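Local coordinates for protein methylmalonyl-CoA carboxyltransferase 12S subunit (Propionibacterium freudenreichii, PDB 1ON3) that transfers the carboxyl group of methylmalonyl-CoA to the biotin of the 1.3S subunit, forming propanoyl-CoA, within the hexameric core of the transcarboxylase complex, at residues V282-K288 with V406-A410; E435-A441 with Y470-N475. All coordinates share one frame; numbering follows the deposited sequence.

Both interactions lie in the C-terminal half of the chain, inside the carboxyltransferase domain, with centres about 14 Å apart. They come in series: the 282-288 loop meets 406-410 first, and only then does 435-441 meet the end of helix 459-474. What joins them is a small parallel sheet, in which strand 409-411 of interaction 1 runs beside strand 435-437 of interaction 2; R408 O to E435 N and A410 O to A437 N are probable hydrogen bonds between the two. Interaction 1 sits at the corner where the chain leaves the large mixed sheet, whereas interaction 2 carries the strand on to the methylmalonyl-CoA pocket, shared with a neighbouring subunit.

Interaction 1 of 2, residues V282-K288 with V406-A410; sequences VPIDGKK and VLRKA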
loop_
_atom_site.group_PDB
_atom_site.type_symbol
_atom_site.label_atom_id
_atom_site.label_comp_id
_atom_site.label_asym_id
_atom_site.label_seq_id
_atom_site.Cartn_x
_atom_site.Cartn_y
_atom_site.Cartn_z
ATOM N N VAL E 282 -24.004 42.050 13.003
ATOM C CA VAL E 282 -23.230 42.654 11.930
ATOM C C VAL E 282 -23.994 43.835 11.324
ATOM O O VAL E 282 -25.017 43.653 10.667
ATOM C CB VAL E 282 -22.939 41.617 10.812
ATOM C CG1 VAL E 282 -21.988 42.206 9.779
ATOM C CG2 VAL E 282 -22.365 40.351 11.418
ATOM N N PRO E 283 -23.495 45.060 11.530
ATOM C CA PRO E 283 -24.117 46.287 11.013
ATOM C C PRO E 283 -24.222 46.283 9.486
ATOM O O PRO E 283 -23.351 45.737 8.806
ATOM C CB PRO E 283 -23.166 47.384 11.492
ATOM C CG PRO E 283 -22.536 46.798 12.704
ATOM C CD PRO E 283 -22.266 45.379 12.271
ATOM N N ILE E 284 -25.282 46.887 8.947
ATOM C CA ILE E 284 -25.430 46.960 7.497
ATOM C C ILE E 284 -24.467 48.051 7.034
ATOM O O ILE E 284 -23.991 48.042 5.900
ATOM C CB ILE E 284 -26.894 47.330 7.074
ATOM C CG1 ILE E 284 -27.874 46.239 7.531
ATOM C CG2 ILE E 284 -26.992 47.458 5.568
ATOM C CD1 ILE E 284 -27.623 44.872 6.926
ATOM N N ASP E 285 -24.176 48.987 7.934
ATOM C CA ASP E 285 -23.263 50.083 7.632
ATOM C C ASP E 285 -21.836 49.540 7.650
ATOM O O ASP E 285 -21.265 49.287 8.715
ATOM C CB ASP E 285 -23.403 51.192 8.681
ATOM C CG ASP E 285 -22.493 52.386 8.406
ATOM O OD1 ASP E 285 -21.659 52.329 7.474
ATOM O OD2 ASP E 285 -22.611 53.391 9.139
ATOM N N GLY E 286 -21.271 49.358 6.463
ATOM C CA GLY E 286 -19.918 48.842 6.352
ATOM C C GLY E 286 -18.908 49.605 7.178
ATOM O O GLY E 286 -17.836 49.086 7.463
ATOM N N LYS E 287 -19.240 50.831 7.580
ATOM C CA LYS E 287 -18.318 51.644 8.367
ATOM C C LYS E 287 -18.288 51.340 9.859
ATOM O O LYS E 287 -17.426 51.846 10.577
ATOM C CB LYS E 287 -18.616 53.133 8.162
ATOM C CG LYS E 287 -18.309 53.633 6.757
ATOM C CD LYS E 287 -18.629 55.114 6.614
ATOM C CE LYS E 287 -18.349 55.594 5.200
ATOM N NZ LYS E 287 -19.190 54.878 4.196
ATOM N N LYS E 288 -19.213 50.516 10.336
ATOM C CA LYS E 288 -19.238 50.177 11.755
ATOM C C LYS E 288 -18.704 48.763 11.938
ATOM O O LYS E 288 -19.069 47.862 11.185
ATOM C CB LYS E 288 -20.665 50.234 12.305
ATOM C CG LYS E 288 -21.347 51.591 12.233
ATOM C CD LYS E 288 -20.617 52.630 13.057
ATOM C CE LYS E 288 -21.513 53.837 13.329
ATOM N NZ LYS E 288 -22.164 54.348 12.091
ATOM N N VAL E 406 -19.893 33.697 4.741
ATOM C CA VAL E 406 -19.499 35.072 4.453
ATOM C C VAL E 406 -20.496 36.031 5.096
ATOM O O VAL E 406 -21.647 36.111 4.664
ATOM C CB VAL E 406 -19.436 35.336 2.932
ATOM C CG1 VAL E 406 -18.983 36.770 2.681
ATOM C CG2 VAL E 406 -18.484 34.346 2.276
ATOM N N LEU E 407 -20.037 36.755 6.118
ATOM C CA LEU E 407 -20.867 37.704 6.860
ATOM C C LEU E 407 -21.018 39.037 6.154
ATOM O O LEU E 407 -22.122 39.578 6.069
ATOM C CB LEU E 407 -20.273 37.972 8.252
ATOM C CG LEU E 407 -19.907 36.763 9.128
ATOM C CD1 LEU E 407 -19.388 37.259 10.473
ATOM C CD2 LEU E 407 -21.115 35.861 9.335
ATOM N N ARG E 408 -19.913 39.584 5.658
ATOM C CA ARG E 408 -19.998 40.879 5.003
ATOM C C ARG E 408 -18.927 41.054 3.929
ATOM O O ARG E 408 -19.015 40.432 2.870
ATOM C CB ARG E 408 -19.916 41.979 6.075
ATOM C CG ARG E 408 -20.453 43.332 5.648
ATOM C CD ARG E 408 -20.766 44.216 6.871
ATOM N NE ARG E 408 -19.599 44.449 7.727
ATOM C CZ ARG E 408 -19.553 45.359 8.697
ATOM N NH1 ARG E 408 -20.618 46.123 8.942
ATOM N NH2 ARG E 408 -18.440 45.529 9.406
ATOM N N LYS E 409 -17.923 41.889 4.188
ATOM C CA LYS E 409 -16.868 42.120 3.204
ATOM C C LYS E 409 -16.085 40.838 2.903
ATOM O O LYS E 409 -15.777 40.060 3.808
ATOM C CB LYS E 409 -15.878 43.175 3.704
ATOM C CG LYS E 409 -16.438 44.571 3.908
ATOM C CD LYS E 409 -16.922 45.179 2.598
ATOM C CE LYS E 409 -17.224 46.674 2.760
ATOM N NZ LYS E 409 -18.168 46.949 3.882
ATOM N N ALA E 410 -15.754 40.634 1.632
ATOM C CA ALA E 410 -14.971 39.468 1.201
ATOM C C ALA E 410 -14.293 39.920 -0.090
ATOM O O ALA E 410 -14.693 39.550 -1.189
ATOM C CB ALA E 410 -15.888 38.288 0.947
HETATM O O HOH W 1 -16.718 46.999 6.064
#
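R408 drives its guanidinium into the bend of the 282-288 loop and is received there by main-chain carbonyls. NH1 and NH2 grip a single oxygen end-on: K288 O lies in the guanidinium plane, 3.0 Å from R408 NH2 and 3.2 Å from R408 NH1. NH1 also donates to P283 O at 2.8 Å, less squarely, since the nitrogen stands above that carbonyl's plane and the N-H...O angle is 135°. G286 CA covers one face of the group and V282 CG1 the other, the same methyl lying 3.7 Å from R408 CD.

The reach comes from a chain that leaves with CG opposite the backbone N and then bends once, at chi3 (59°). Next door, K409 works through water: its NZ donates to a water at 2.6 Å, which in turn donates to G286 O at 2.8 Å.

Behind these contacts, a type I turn from D285 to K288 shapes the loop, with K288 N bonded to D285 O at 2.9 Å; a salt bridge between K288 NZ and D285 OD2, whose hydrogen bond is weak, spans the same turn. On the other segment the chain turns a corner at R408, passing from strand 402-407 of the large sheet to strand 409-411 of the small one. D369 holds that corner, forming a salt bridge to R408 NE and accepting from K409 N.

With an alanine in place of R408, the carbonyls of P283 and K288 would probably be left without these donors and D369 without its ionic mate, setting the loop free to shift from the corner. Because the carbonyls are neutral, D369 rather than the loop probably balances the buried positive charge, so one arginine ties loop, corner and acid together.

Interaction 2 of 2, residues E435-A441 with Y470-N475; sequences EIAVMGA and YQNAFN. With MCA (methylmalonyl-coenzyme A), chain L.
With CG set opposite the backbone N (chi1 -166°), Y470, in the last turns of helix 459-474, sets its ring against A441, bringing CD2 to 3.5 Å from A441 CA. V438 meets the far end of that ring: its CG1 is tucked between its own N and carbonyl carbon (chi1 70°) and presses on the hydroxyl, with V438 CG1 and Y470 OH a tight 3.2 Å apart. The hydroxyl's polar partner is I144 O of a neighbouring subunit, while F474 CD2 lies over one face of the ring.

N475 brings its amide against A437, OD1 coming within 3.0 Å of A437 CB. Two waters meet the polar ends of the amide. One donates to N475 OD1 and accepts from V438 N. Another has four partners, donating to E435 OE1 and Q471 OE1 and accepting from A441 N and N475 ND2, the last at 3.0 Å. These bonds probably fix which way round the amide sits.

Strand 435-437 runs through a short connection, with G440 at the N-cap position, into helix 441-448, and the end of helix 459-474 packs against that passage. V438 and M439, in the connection, belong to the methylmalonyl-CoA pocket, which subunits share: V438 O is 3.5 Å from the thioester sulfur S, and M439 SD is 4.0 Å from CP2 of the ligand. G413 of the same chain and A142 and G181 of the neighbouring subunit also hydrogen-bond the ligand.

E435, extended beyond CG, crosses Q471 at about a right angle. The bond from Q471 NE2 to E435 OE1 is weak, at 3.5 Å, and the planes of carboxylate and amide stand 69° apart. E435 CG meanwhile rests 3.6 Å from N475 O.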
loop_
_atom_site.group_PDB
_atom_site.type_symbol
_atom_site.label_atom_id
_atom_site.label_comp_id
_atom_site.label_asym_id
_atom_site.label_seq_id
_atom_site.Cartn_x
_atom_site.Cartn_y
_atom_site.Cartn_z
ATOM N N GLU E 435 -20.566 40.566 0.752
ATOM C CA GLU E 435 -20.092 41.374 -0.342
ATOM C C GLU E 435 -18.800 40.799 -0.925
ATOM O O GLU E 435 -17.729 41.371 -0.748
ATOM C CB GLU E 435 -19.879 42.805 0.144
ATOM C CG GLU E 435 -19.724 43.811 -0.970
ATOM C CD GLU E 435 -19.617 45.233 -0.454
ATOM O OE1 GLU E 435 -19.603 46.155 -1.292
ATOM O OE2 GLU E 435 -19.544 45.426 0.783
ATOM N N ILE E 436 -18.920 39.650 -1.587
ATOM C CA ILE E 436 -17.791 38.984 -2.241
ATOM C C ILE E 436 -17.491 39.801 -3.495
ATOM O O ILE E 436 -18.367 39.999 -4.327
ATOM C CB ILE E 436 -18.173 37.550 -2.646
ATOM C CG1 ILE E 436 -18.446 36.730 -1.384
ATOM C CG2 ILE E 436 -17.068 36.929 -3.511
ATOM C CD1 ILE E 436 -19.211 35.475 -1.626
ATOM N N ALA E 437 -16.260 40.281 -3.630
ATOM C CA ALA E 437 -15.911 41.105 -4.779
ATOM C C ALA E 437 -14.419 41.081 -5.080
ATOM O O ALA E 437 -13.596 40.892 -4.185
ATOM C CB ALA E 437 -16.356 42.549 -4.524
ATOM N N VAL E 438 -14.067 41.269 -6.345
ATOM C CA VAL E 438 -12.660 41.279 -6.705
ATOM C C VAL E 438 -12.052 42.517 -6.052
ATOM O O VAL E 438 -10.893 42.516 -5.641
ATOM C CB VAL E 438 -12.469 41.294 -8.241
ATOM C CG1 VAL E 438 -12.905 42.641 -8.833
ATOM C CG2 VAL E 438 -11.029 40.980 -8.575
ATOM N N MET E 439 -12.864 43.563 -5.941
ATOM C CA MET E 439 -12.471 44.813 -5.299
ATOM C C MET E 439 -13.727 45.674 -5.153
ATOM O O MET E 439 -14.770 45.368 -5.748
ATOM C CB MET E 439 -11.392 45.544 -6.118
ATOM C CG MET E 439 -11.886 46.299 -7.340
ATOM S SD MET E 439 -10.498 46.752 -8.415
ATOM C CE MET E 439 -9.747 48.109 -7.536
ATOM N N GLY E 440 -13.636 46.730 -4.350
ATOM C CA GLY E 440 -14.787 47.603 -4.141
ATOM C C GLY E 440 -15.336 48.204 -5.425
ATOM O O GLY E 440 -14.574 48.579 -6.308
ATOM N N ALA E 441 -16.658 48.302 -5.535
ATOM C CA ALA E 441 -17.279 48.854 -6.740
ATOM C C ALA E 441 -16.689 50.206 -7.123
ATOM O O ALA E 441 -16.456 50.473 -8.302
ATOM C CB ALA E 441 -18.792 48.980 -6.551
ATOM N N TYR E 470 -21.833 48.302 -11.344
ATOM C CA TYR E 470 -20.821 47.318 -10.963
ATOM C C TYR E 470 -21.242 46.592 -9.685
ATOM O O TYR E 470 -21.207 45.366 -9.614
ATOM C CB TYR E 470 -19.477 48.015 -10.745
ATOM C CG TYR E 470 -18.287 47.071 -10.674
ATOM C CD1 TYR E 470 -17.665 46.602 -11.840
ATOM C CD2 TYR E 470 -17.785 46.640 -9.440
ATOM C CE1 TYR E 470 -16.567 45.727 -11.782
ATOM C CE2 TYR E 470 -16.693 45.764 -9.366
ATOM C CZ TYR E 470 -16.089 45.311 -10.539
ATOM O OH TYR E 470 -15.015 44.447 -10.465
ATOM N N GLN E 471 -21.640 47.362 -8.677
ATOM C CA GLN E 471 -22.073 46.811 -7.401
ATOM C C GLN E 471 -23.171 45.767 -7.580
ATOM O O GLN E 471 -23.099 44.655 -7.030
ATOM C CB GLN E 471 -22.587 47.949 -6.514
ATOM C CG GLN E 471 -23.147 47.539 -5.155
ATOM C CD GLN E 471 -22.074 47.057 -4.195
ATOM O OE1 GLN E 471 -20.945 47.549 -4.209
ATOM N NE2 GLN E 471 -22.430 46.106 -3.337
ATOM N N ASN E 472 -24.193 46.124 -8.352
ATOM C CA ASN E 472 -25.314 45.227 -8.574
ATOM C C ASN E 472 -25.004 44.080 -9.515
ATOM O O ASN E 472 -25.652 43.041 -9.453
ATOM C CB ASN E 472 -26.518 45.998 -9.121
ATOM C CG ASN E 472 -27.022 47.050 -8.156
ATOM O OD1 ASN E 472 -27.130 46.801 -6.956
ATOM N ND2 ASN E 472 -27.346 48.231 -8.678
ATOM N N ALA E 473 -24.026 44.270 -10.395
ATOM C CA ALA E 473 -23.676 43.225 -11.346
ATOM C C ALA E 473 -22.792 42.127 -10.748
ATOM O O ALA E 473 -22.855 40.975 -11.177
ATOM C CB ALA E 473 -22.981 43.840 -12.557
ATOM N N PHE E 474 -21.987 42.480 -9.751
ATOM C CA PHE E 474 -21.062 41.513 -9.154
ATOM C C PHE E 474 -21.086 41.322 -7.646
ATOM O O PHE E 474 -21.038 40.194 -7.162
ATOM C CB PHE E 474 -19.609 41.886 -9.476
ATOM C CG PHE E 474 -19.225 41.754 -10.921
ATOM C CD1 PHE E 474 -19.464 40.576 -11.622
ATOM C CD2 PHE E 474 -18.556 42.796 -11.565
ATOM C CE1 PHE E 474 -19.041 40.434 -12.948
ATOM C CE2 PHE E 474 -18.128 42.664 -12.887
ATOM C CZ PHE E 474 -18.373 41.477 -13.578
ATOM N N ASN E 475 -21.145 42.432 -6.915
ATOM C CA ASN E 475 -21.017 42.403 -5.465
ATOM C C ASN E 475 -22.175 42.102 -4.523
ATOM O O ASN E 475 -22.129 42.464 -3.353
ATOM C CB ASN E 475 -20.312 43.692 -5.033
ATOM C CG ASN E 475 -18.984 43.901 -5.768
ATOM O OD1 ASN E 475 -18.558 43.044 -6.548
ATOM N ND2 ASN E 475 -18.331 45.034 -5.522
HETATM C C8 MCA L . -4.488 47.047 -15.920
HETATM N N9 MCA L . -5.479 47.186 -16.896
HETATM C C4 MCA L . -6.539 46.444 -16.419
HETATM C C5 MCA L . -6.104 45.908 -15.185
HETATM N N7 MCA L . -4.811 46.303 -14.895
HETATM N N3 MCA L . -7.783 46.246 -17.010
HETATM C C2 MCA L . -8.607 45.441 -16.255
HETATM N N1 MCA L . -8.297 44.867 -15.050
HETATM C C6 MCA L . -7.046 45.077 -14.474
HETATM N N6 MCA L . -6.798 44.490 -13.298
HETATM C "C1'" MCA L . -5.519 47.859 -18.078
HETATM C "C2'" MCA L . -5.402 49.354 -17.789
HETATM O "O2'" MCA L . -6.631 49.880 -17.374
HETATM C "C3'" MCA L . -4.831 49.855 -19.103
HETATM O "O3'" MCA L . -5.893 50.111 -20.021
HETATM C "C4'" MCA L . -3.868 48.729 -19.558
HETATM O "O4'" MCA L . -4.386 47.522 -18.878
HETATM C "C5'" MCA L . -2.346 48.822 -19.137
HETATM O "O5'" MCA L . -2.222 49.820 -18.483
HETATM P P1 MCA L . -1.645 51.057 -18.225
HETATM O O11 MCA L . -2.293 51.825 -17.297
HETATM O O12 MCA L . -1.696 51.443 -19.502
HETATM O O6 MCA L . -0.143 50.939 -17.580
HETATM P P2 MCA L . 1.037 50.912 -16.963
HETATM O O21 MCA L . 0.923 52.292 -16.887
HETATM O O22 MCA L . 2.103 50.188 -17.497
HETATM O O7 MCA L . 0.735 50.358 -15.473
HETATM C CPB MCA L . 0.146 49.332 -15.233
HETATM C CPA MCA L . -0.221 48.738 -13.883
HETATM C CP7 MCA L . -1.519 49.556 -13.682
HETATM C CP9 MCA L . 0.927 48.830 -12.853
HETATM C CP8 MCA L . -0.505 47.241 -14.119
HETATM O OP3 MCA L . -2.369 49.404 -14.568
HETATM C CP6 MCA L . -2.345 49.413 -12.526
HETATM O OP2 MCA L . -1.782 49.515 -11.382
HETATM N NP2 MCA L . -3.811 49.193 -12.664
HETATM C CP5 MCA L . -4.288 48.041 -11.974
HETATM C CP4 MCA L . -4.157 47.285 -10.773
HETATM C CP3 MCA L . -5.225 46.662 -10.008
HETATM O OP1 MCA L . -5.820 47.666 -9.324
HETATM N NP1 MCA L . -5.759 45.295 -9.823
HETATM C CP2 MCA L . -6.873 45.243 -8.912
HETATM C CP1 MCA L . -7.026 43.823 -8.554
HETATM P P3 MCA L . -6.242 50.871 -21.465
HETATM O O31 MCA L . -5.981 52.186 -20.781
HETATM O O32 MCA L . -7.708 50.644 -21.754
HETATM O O33 MCA L . -5.334 50.696 -22.664
HETATM S S MCA L . -8.138 43.446 -7.566
HETATM C CS1 MCA L . -7.515 41.967 -7.845
HETATM O OS1 MCA L . -6.579 41.503 -8.557
HETATM C CS2 MCA L . -7.272 41.346 -6.605
HETATM C CS3 MCA L . -7.944 40.226 -6.358
HETATM C CS4 MCA L . -6.325 41.548 -5.396
HETATM O OS4 MCA L . -5.265 42.117 -5.600
HETATM O OS5 MCA L . -6.675 41.134 -4.274
HETATM O O HOH W 2 -18.394 47.147 -3.446
HETATM O O HOH W 3 -20.659 38.803 -4.698
HETATM O O HOH W 4 -16.299 42.125 -8.019
#